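Local coordinates for protein cell division GTPase FtsZ, diverged (PDB 3V3T) that belongs to the tubulin/FtsZ superfamily as a diverged, TubZ-like relative of the bacterial cell division protein FtsZ, at residues A[89-99]-A[121-130]; A[98-108]-A[138-149]. The protein carries 1 engineered substitution. All coordinates share one frame; numbering follows the deposited sequence. Where two conformers were deposited one is given.

Contact 1 of 2, residues A[89-99]-A[121-130]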
# COMPACT_ATOMS: atom_id res chain seq x y z
N CYS A 89 9.53 7.78 -14.14
CA CYS A 89 8.90 7.64 -12.82
C CYS A 89 9.92 7.25 -11.75
O CYS A 89 10.64 6.26 -11.90
CB CYS A 89 7.75 6.62 -12.85
SG CYS A 89 6.33 7.09 -13.88
N ASP A 90 9.97 8.04 -10.68
CA ASP A 90 10.95 7.83 -9.62
C ASP A 90 10.43 6.91 -8.52
O ASP A 90 11.21 6.43 -7.69
CB ASP A 90 11.39 9.17 -9.03
CG ASP A 90 12.28 9.96 -9.97
OD1 ASP A 90 13.37 9.45 -10.31
OD2 ASP A 90 11.88 11.07 -10.37
N ILE A 91 9.12 6.68 -8.52
CA ILE A 91 8.49 5.84 -7.52
C ILE A 91 7.75 4.70 -8.20
O ILE A 91 6.91 4.94 -9.07
CB ILE A 91 7.48 6.64 -6.66
CG1 ILE A 91 8.18 7.75 -5.87
CG2 ILE A 91 6.77 5.72 -5.69
CD1 ILE A 91 8.28 9.06 -6.60
N VAL A 92 8.07 3.48 -7.80
CA VAL A 92 7.45 2.29 -8.36
C VAL A 92 6.77 1.53 -7.21
O VAL A 92 7.40 1.17 -6.21
CB VAL A 92 8.51 1.39 -9.05
CG1 VAL A 92 7.87 0.20 -9.70
CG2 VAL A 92 9.28 2.18 -10.09
N ILE A 93 5.47 1.31 -7.34
CA ILE A 93 4.73 0.69 -6.26
C ILE A 93 4.04 -0.56 -6.74
O ILE A 93 3.15 -0.52 -7.58
CB ILE A 93 3.71 1.67 -5.62
CG1 ILE A 93 4.43 2.96 -5.18
CG2 ILE A 93 3.00 1.01 -4.41
CD1 ILE A 93 3.44 4.09 -4.69
N PHE A 94 4.50 -1.70 -6.23
CA PHE A 94 3.89 -2.97 -6.57
C PHE A 94 2.69 -3.14 -5.65
O PHE A 94 2.69 -2.68 -4.50
CB PHE A 94 4.89 -4.11 -6.36
CG PHE A 94 6.05 -4.06 -7.28
CD1 PHE A 94 6.01 -4.74 -8.49
CD2 PHE A 94 7.19 -3.33 -6.96
CE1 PHE A 94 7.09 -4.68 -9.37
CE2 PHE A 94 8.26 -3.28 -7.82
CZ PHE A 94 8.21 -3.95 -9.04
N VAL A 95 1.67 -3.80 -6.16
CA VAL A 95 0.44 -3.97 -5.43
C VAL A 95 -0.04 -5.40 -5.58
O VAL A 95 -0.16 -5.91 -6.70
CB VAL A 95 -0.64 -3.04 -5.99
CG1 VAL A 95 -1.86 -3.09 -5.11
CG2 VAL A 95 -0.10 -1.60 -6.07
N ALA A 96 -0.29 -6.08 -4.46
CA ALA A 96 -0.74 -7.46 -4.55
C ALA A 96 -1.67 -7.86 -3.42
O ALA A 96 -1.52 -7.42 -2.28
CB ALA A 96 0.47 -8.39 -4.57
N THR A 97 -2.62 -8.72 -3.75
CA THR A 97 -3.38 -9.45 -2.75
C THR A 97 -2.49 -10.61 -2.32
O THR A 97 -2.15 -11.48 -3.13
CB THR A 97 -4.72 -9.97 -3.34
OG1 THR A 97 -5.55 -8.84 -3.63
CG2 THR A 97 -5.45 -10.85 -2.35
N MET A 98 -2.10 -10.61 -1.05
CA MET A 98 -1.07 -11.51 -0.58
C MET A 98 -1.51 -12.96 -0.54
O MET A 98 -0.67 -13.86 -0.51
CB MET A 98 -0.54 -11.04 0.77
CG MET A 98 0.06 -9.65 0.66
SD MET A 98 0.52 -8.88 2.23
CE MET A 98 1.84 -9.94 2.81
N ALA A 99 -2.82 -13.18 -0.55
CA ALA A 99 -3.34 -14.54 -0.59
C ALA A 99 -3.38 -15.09 -2.02
O ALA A 99 -3.61 -16.29 -2.21
CB ALA A 99 -4.71 -14.60 0.05
N LYS A 121 15.88 4.49 -7.83
CA LYS A 121 14.43 4.64 -7.73
C LYS A 121 13.94 4.24 -6.35
O LYS A 121 14.59 3.46 -5.65
CB LYS A 121 13.70 3.82 -8.81
CG LYS A 121 14.02 4.26 -10.24
CD LYS A 121 13.11 3.57 -11.26
CE LYS A 121 13.55 3.85 -12.70
NZ LYS A 121 13.46 5.30 -13.07
N HIS A 122 12.79 4.78 -5.95
CA HIS A 122 12.15 4.37 -4.71
C HIS A 122 11.07 3.33 -4.98
O HIS A 122 10.31 3.45 -5.94
CB HIS A 122 11.52 5.54 -3.95
CG HIS A 122 10.82 5.11 -2.71
ND1 HIS A 122 11.49 4.81 -1.54
CD2 HIS A 122 9.51 4.85 -2.47
CE1 HIS A 122 10.62 4.42 -0.63
NE2 HIS A 122 9.42 4.43 -1.16
N PHE A 123 11.04 2.29 -4.15
CA PHE A 123 10.08 1.21 -4.32
C PHE A 123 9.15 1.08 -3.13
O PHE A 123 9.56 1.24 -1.98
CB PHE A 123 10.77 -0.13 -4.60
CG PHE A 123 11.46 -0.17 -5.92
CD1 PHE A 123 10.78 -0.54 -7.06
CD2 PHE A 123 12.79 0.19 -6.03
CE1 PHE A 123 11.42 -0.56 -8.28
CE2 PHE A 123 13.42 0.17 -7.24
CZ PHE A 123 12.73 -0.20 -8.37
N GLY A 124 7.90 0.79 -3.44
CA GLY A 124 6.91 0.56 -2.41
C GLY A 124 6.08 -0.67 -2.72
O GLY A 124 6.12 -1.23 -3.82
N PHE A 125 5.32 -1.08 -1.72
CA PHE A 125 4.52 -2.28 -1.80
C PHE A 125 3.20 -2.05 -1.09
O PHE A 125 3.19 -1.66 0.09
CB PHE A 125 5.25 -3.43 -1.12
CG PHE A 125 4.42 -4.70 -1.01
CD1 PHE A 125 3.99 -5.35 -2.16
CD2 PHE A 125 4.10 -5.24 0.22
CE1 PHE A 125 3.24 -6.51 -2.09
CE2 PHE A 125 3.35 -6.40 0.31
CZ PHE A 125 2.91 -7.04 -0.84
N VAL A 126 2.10 -2.25 -1.81
CA VAL A 126 0.79 -2.28 -1.19
C VAL A 126 0.37 -3.74 -1.14
O VAL A 126 0.14 -4.35 -2.17
CB VAL A 126 -0.23 -1.49 -2.02
CG1 VAL A 126 -1.61 -1.53 -1.35
CG2 VAL A 126 0.24 -0.07 -2.22
N GLY A 127 0.27 -4.30 0.06
CA GLY A 127 -0.22 -5.66 0.21
C GLY A 127 -1.51 -5.76 1.02
O GLY A 127 -1.68 -5.08 2.04
N VAL A 128 -2.42 -6.63 0.58
CA VAL A 128 -3.64 -6.90 1.32
C VAL A 128 -3.57 -8.25 2.03
O VAL A 128 -3.39 -9.28 1.40
CB VAL A 128 -4.87 -6.89 0.39
CG1 VAL A 128 -6.15 -6.98 1.22
CG2 VAL A 128 -4.89 -5.62 -0.46
N LEU A 129 -3.70 -8.22 3.36
CA LEU A 129 -3.80 -9.44 4.14
C LEU A 129 -5.21 -10.03 4.03
O LEU A 129 -6.18 -9.30 3.92
CB LEU A 129 -3.48 -9.16 5.61
CG LEU A 129 -2.11 -8.58 5.96
CD1 LEU A 129 -2.11 -8.08 7.40
CD2 LEU A 129 -1.03 -9.63 5.76
N PRO A 130 -5.32 -11.36 4.05
CA PRO A 130 -6.61 -12.04 3.89
C PRO A 130 -7.45 -12.00 5.17
O PRO A 130 -6.89 -11.91 6.25
CB PRO A 130 -6.19 -13.49 3.59
CG PRO A 130 -4.88 -13.65 4.31
CD PRO A 130 -4.20 -12.31 4.23
O HOH W 1 -4.85 -11.33 0.79
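Strands 91-97 and 122-129 are the parallel pair of a beta-alpha-beta crossover in this Rossmann-like tubulin/FtsZ-type domain, joined by helix 101-117. Eight backbone hydrogen bonds run from His122 N on Asp90 O to Met98 N on Val128 O: His122, Gly124, Val126 and Val128 each bond through both N and O to the two residues flanking their partner, as His122 does to Asp90 and Val92 around Ile91. On the face carrying Val92, Phe94 and Ala96, which helix 101-117 covers, Phe123 CE1 packs on Val92 CB at 3.6 Å, and its CD1 meets Phe94 CE2, 3.8 Å away at the edge of the Phe94 ring. On the other face, which also carries His122 and Thr97, Ile93 CG2 touches Val126 CG2 at 3.7 Å. At the start of the pair, Lys121 NZ reaches Cys89 O (3.2 Å) from above the carbonyl plane and also bonds to Ser87 O. At the far end Met98, its chain bent at chi3 (66°), lays SD beside Gly127 CA (3.9 Å), at the edge of the Phe125 ring in a Met-aromatic contact. Beyond it a water accepts from Ala99 N at 3.1 Å and donates to Val128 O at 2.6 Å.

Contact 2 of 2, residues A[98-108]-A[138-149]; sequences MAGGAGSGITP and EHMNAIACWNDI. Engineered in segment 98-108: Ala102 (natural residue Thr).
Ser104 and Asn141 meet where helix 101-108, starting from the glycine-rich turn after strand 91-97, runs nearly parallel to helix 138-149, with segment axes 8.6 Å apart at an angle of 15°. The turn probably corresponds to the tubulin signature motif (GGGTG(T/S)G in relatives), with Gly100 at the N-cap position and Ala102 an engineered residue (Thr in nature). Ser104 holds OG anti to its own N (chi1 166°), which carries the hydroxyl across to donate to Asn141 O at 2.8 Å. That carbonyl already accepts the helical bond from Cys145 N, and the two donors approach from opposite faces of its plane. The Asn141 amide points back at the turn: ND2 bonds to Ala99 O (3.1 Å), with the acceptor in the amide plane and a nearly straight N-H...O angle of 172°, and also bonds to Lys62 O. Packing is close around this polar core. Cys145 CB lies 3.5 Å from Ser104 OG, while Met98 CB rests on Ala142 CB and Met98 CE meets Trp146 CB at 3.7 Å, near the plane of the indole and at its edge. Farther along, Pro108 CB sits against Asp148 CB (3.6 Å), and Pro108 CG lies 3.9 Å from Ile149 CG1; the Asp148 carboxylate leaves the interface for salt bridges with Arg151 and Arg64. The margin is looser at Glu138, which makes its contact through CB, 4.0 Å from Ala99 CB, while its carboxylate leads away to a weak, long ion pair with Lys62. Helix 64-71 borders the pair through Arg64 and Ala67, strand 122-129 meets it through Phe125, and helix 291-306 packs against His139 and Ile143.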
# COMPACT_ATOMS: atom_id res chain seq x y z
N MET A 98 -2.10 -10.61 -1.05
CA MET A 98 -1.07 -11.51 -0.58
C MET A 98 -1.51 -12.96 -0.54
O MET A 98 -0.67 -13.86 -0.51
CB MET A 98 -0.54 -11.04 0.77
CG MET A 98 0.06 -9.65 0.66
SD MET A 98 0.52 -8.88 2.23
CE MET A 98 1.84 -9.94 2.81
N ALA A 99 -2.82 -13.18 -0.55
CA ALA A 99 -3.34 -14.54 -0.59
C ALA A 99 -3.38 -15.09 -2.02
O ALA A 99 -3.61 -16.29 -2.21
CB ALA A 99 -4.71 -14.60 0.05
N GLY A 100 -3.16 -14.23 -3.01
CA GLY A 100 -3.27 -14.65 -4.41
C GLY A 100 -2.03 -15.35 -4.94
O GLY A 100 -0.90 -14.98 -4.59
N GLY A 101 -2.24 -16.37 -5.78
CA GLY A 101 -1.15 -17.11 -6.41
C GLY A 101 -0.08 -16.24 -7.05
O GLY A 101 1.09 -16.27 -6.64
N ALA A 102 -0.45 -15.46 -8.06
CA ALA A 102 0.53 -14.61 -8.74
C ALA A 102 1.02 -13.51 -7.82
O ALA A 102 2.23 -13.25 -7.73
CB ALA A 102 -0.07 -14.01 -9.99
N GLY A 103 0.09 -12.87 -7.14
CA GLY A 103 0.40 -11.76 -6.26
C GLY A 103 1.38 -12.16 -5.18
O GLY A 103 2.37 -11.46 -4.93
N SER A 104 1.11 -13.27 -4.52
CA SER A 104 2.01 -13.75 -3.48
C SER A 104 3.35 -14.27 -4.04
O SER A 104 4.40 -14.06 -3.44
CB SER A 104 1.33 -14.86 -2.68
OG SER A 104 2.27 -15.55 -1.88
N GLY A 105 3.32 -14.95 -5.18
CA GLY A 105 4.51 -15.63 -5.66
C GLY A 105 5.44 -14.82 -6.54
O GLY A 105 6.64 -15.02 -6.54
N ILE A 106 4.87 -13.90 -7.30
CA ILE A 106 5.63 -13.17 -8.30
C ILE A 106 6.10 -11.81 -7.79
O ILE A 106 7.17 -11.35 -8.18
CB ILE A 106 4.80 -13.03 -9.60
CG1 ILE A 106 4.64 -14.40 -10.24
CG2 ILE A 106 5.46 -12.08 -10.57
CD1 ILE A 106 3.58 -14.45 -11.33
N THR A 107 5.33 -11.18 -6.91
CA THR A 107 5.65 -9.82 -6.49
C THR A 107 6.99 -9.69 -5.75
O THR A 107 7.75 -8.76 -5.99
CB THR A 107 4.56 -9.21 -5.59
OG1 THR A 107 3.28 -9.38 -6.20
CG2 THR A 107 4.81 -7.72 -5.36
N PRO A 108 7.26 -10.60 -4.79
CA PRO A 108 8.51 -10.44 -4.04
C PRO A 108 9.77 -10.52 -4.93
O PRO A 108 10.63 -9.65 -4.85
CB PRO A 108 8.47 -11.60 -3.03
CG PRO A 108 7.02 -11.85 -2.83
CD PRO A 108 6.40 -11.63 -4.20
N GLU A 138 -4.53 -19.86 1.56
CA GLU A 138 -4.60 -18.42 1.45
C GLU A 138 -3.65 -17.78 2.46
O GLU A 138 -2.79 -16.98 2.11
CB GLU A 138 -6.04 -17.95 1.67
CG GLU A 138 -7.01 -18.37 0.56
CD GLU A 138 -7.54 -19.80 0.69
OE1 GLU A 138 -6.95 -20.62 1.43
OE2 GLU A 138 -8.56 -20.11 0.03
N HIS A 139 -3.80 -18.17 3.73
CA HIS A 139 -2.94 -17.66 4.78
C HIS A 139 -1.48 -18.06 4.53
O HIS A 139 -0.56 -17.29 4.76
CB HIS A 139 -3.42 -18.10 6.16
CG HIS A 139 -4.65 -17.39 6.61
ND1 HIS A 139 -5.92 -17.88 6.41
CD2 HIS A 139 -4.81 -16.19 7.23
CE1 HIS A 139 -6.81 -17.04 6.90
NE2 HIS A 139 -6.16 -16.00 7.40
N MET A 140 -1.27 -19.28 4.03
CA MET A 140 0.09 -19.71 3.78
C MET A 140 0.75 -18.85 2.71
O MET A 140 1.93 -18.51 2.84
CB MET A 140 0.14 -21.19 3.41
CG MET A 140 -0.09 -22.11 4.61
SD MET A 140 0.16 -23.87 4.21
CE MET A 140 1.94 -23.92 4.03
N ASN A 141 0.00 -18.50 1.67
CA ASN A 141 0.52 -17.60 0.64
C ASN A 141 0.88 -16.23 1.19
O ASN A 141 1.92 -15.67 0.85
CB ASN A 141 -0.46 -17.41 -0.52
CG ASN A 141 -0.54 -18.61 -1.42
OD1 ASN A 141 0.27 -19.53 -1.32
ND2 ASN A 141 -1.52 -18.61 -2.33
N ALA A 142 -0.02 -15.69 2.01
CA ALA A 142 0.16 -14.35 2.57
C ALA A 142 1.40 -14.29 3.46
O ALA A 142 2.20 -13.35 3.38
CB ALA A 142 -1.10 -13.92 3.34
N ILE A 143 1.56 -15.30 4.30
CA ILE A 143 2.73 -15.44 5.15
C ILE A 143 4.01 -15.54 4.30
O ILE A 143 4.98 -14.83 4.54
CB ILE A 143 2.62 -16.70 6.02
CG1 ILE A 143 1.64 -16.45 7.17
CG2 ILE A 143 3.96 -17.06 6.59
CD1 ILE A 143 2.21 -15.52 8.21
N ALA A 144 3.99 -16.41 3.29
CA ALA A 144 5.16 -16.60 2.43
C ALA A 144 5.46 -15.32 1.67
O ALA A 144 6.62 -14.95 1.46
CB ALA A 144 4.94 -17.76 1.46
N CYS A 145 4.41 -14.62 1.27
CA CYS A 145 4.60 -13.37 0.56
C CYS A 145 5.27 -12.35 1.47
O CYS A 145 6.22 -11.67 1.08
CB CYS A 145 3.26 -12.83 0.08
SG CYS A 145 3.40 -11.27 -0.78
N TRP A 146 4.77 -12.24 2.68
CA TRP A 146 5.35 -11.32 3.63
C TRP A 146 6.82 -11.67 3.91
O TRP A 146 7.71 -10.82 3.85
CB TRP A 146 4.54 -11.37 4.92
CG TRP A 146 5.13 -10.57 6.01
CD1 TRP A 146 5.86 -11.04 7.05
CD2 TRP A 146 5.01 -9.16 6.18
NE1 TRP A 146 6.22 -10.00 7.87
CE2 TRP A 146 5.70 -8.83 7.36
CE3 TRP A 146 4.39 -8.14 5.46
CZ2 TRP A 146 5.79 -7.53 7.84
CZ3 TRP A 146 4.48 -6.83 5.93
CH2 TRP A 146 5.17 -6.54 7.12
N ASN A 147 7.07 -12.94 4.22
CA ASN A 147 8.42 -13.36 4.55
C ASN A 147 9.40 -13.09 3.41
O ASN A 147 10.53 -12.68 3.65
CB ASN A 147 8.44 -14.82 4.96
CG ASN A 147 7.95 -15.03 6.38
OD1 ASN A 147 7.86 -14.07 7.16
ND2 ASN A 147 7.63 -16.27 6.73
N ASP A 148 8.96 -13.33 2.17
CA ASP A 148 9.86 -13.15 1.03
C ASP A 148 10.16 -11.67 0.83
O ASP A 148 11.29 -11.30 0.48
CB ASP A 148 9.28 -13.74 -0.24
CG ASP A 148 9.27 -15.24 -0.26
OD1 ASP A 148 9.90 -15.86 0.63
OD2 ASP A 148 8.64 -15.81 -1.18
N ILE A 149 9.16 -10.83 1.05
CA ILE A 149 9.38 -9.40 0.98
C ILE A 149 10.34 -8.91 2.08
O ILE A 149 11.27 -8.14 1.82
CB ILE A 149 8.05 -8.62 0.92
CG1 ILE A 149 7.44 -8.79 -0.48
CG2 ILE A 149 8.25 -7.14 1.22
CD1 ILE A 149 6.13 -8.08 -0.68

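Overall arrangement
Followed from the N terminus, the chain runs along strand 91-97, turns through Met98 and Ala99 into helix 101-117, returns in strand 122-129 and then enters helix 136-152. Contact 1 closes the first loop, bringing the two strands side by side, with the connecting helix across one face of the sheet. Contact 2 closes a longer one, setting the start of that helix against helix 136-152. Because their segments alternate along the chain, the two loops cross rather than nest, and Met98 and Ala99 belong to both. The contacts also touch directly, Phe125 CZ lying 3.4 Å from Ile149 CD1. Together they tie two central strands of the sheet to two successive helices.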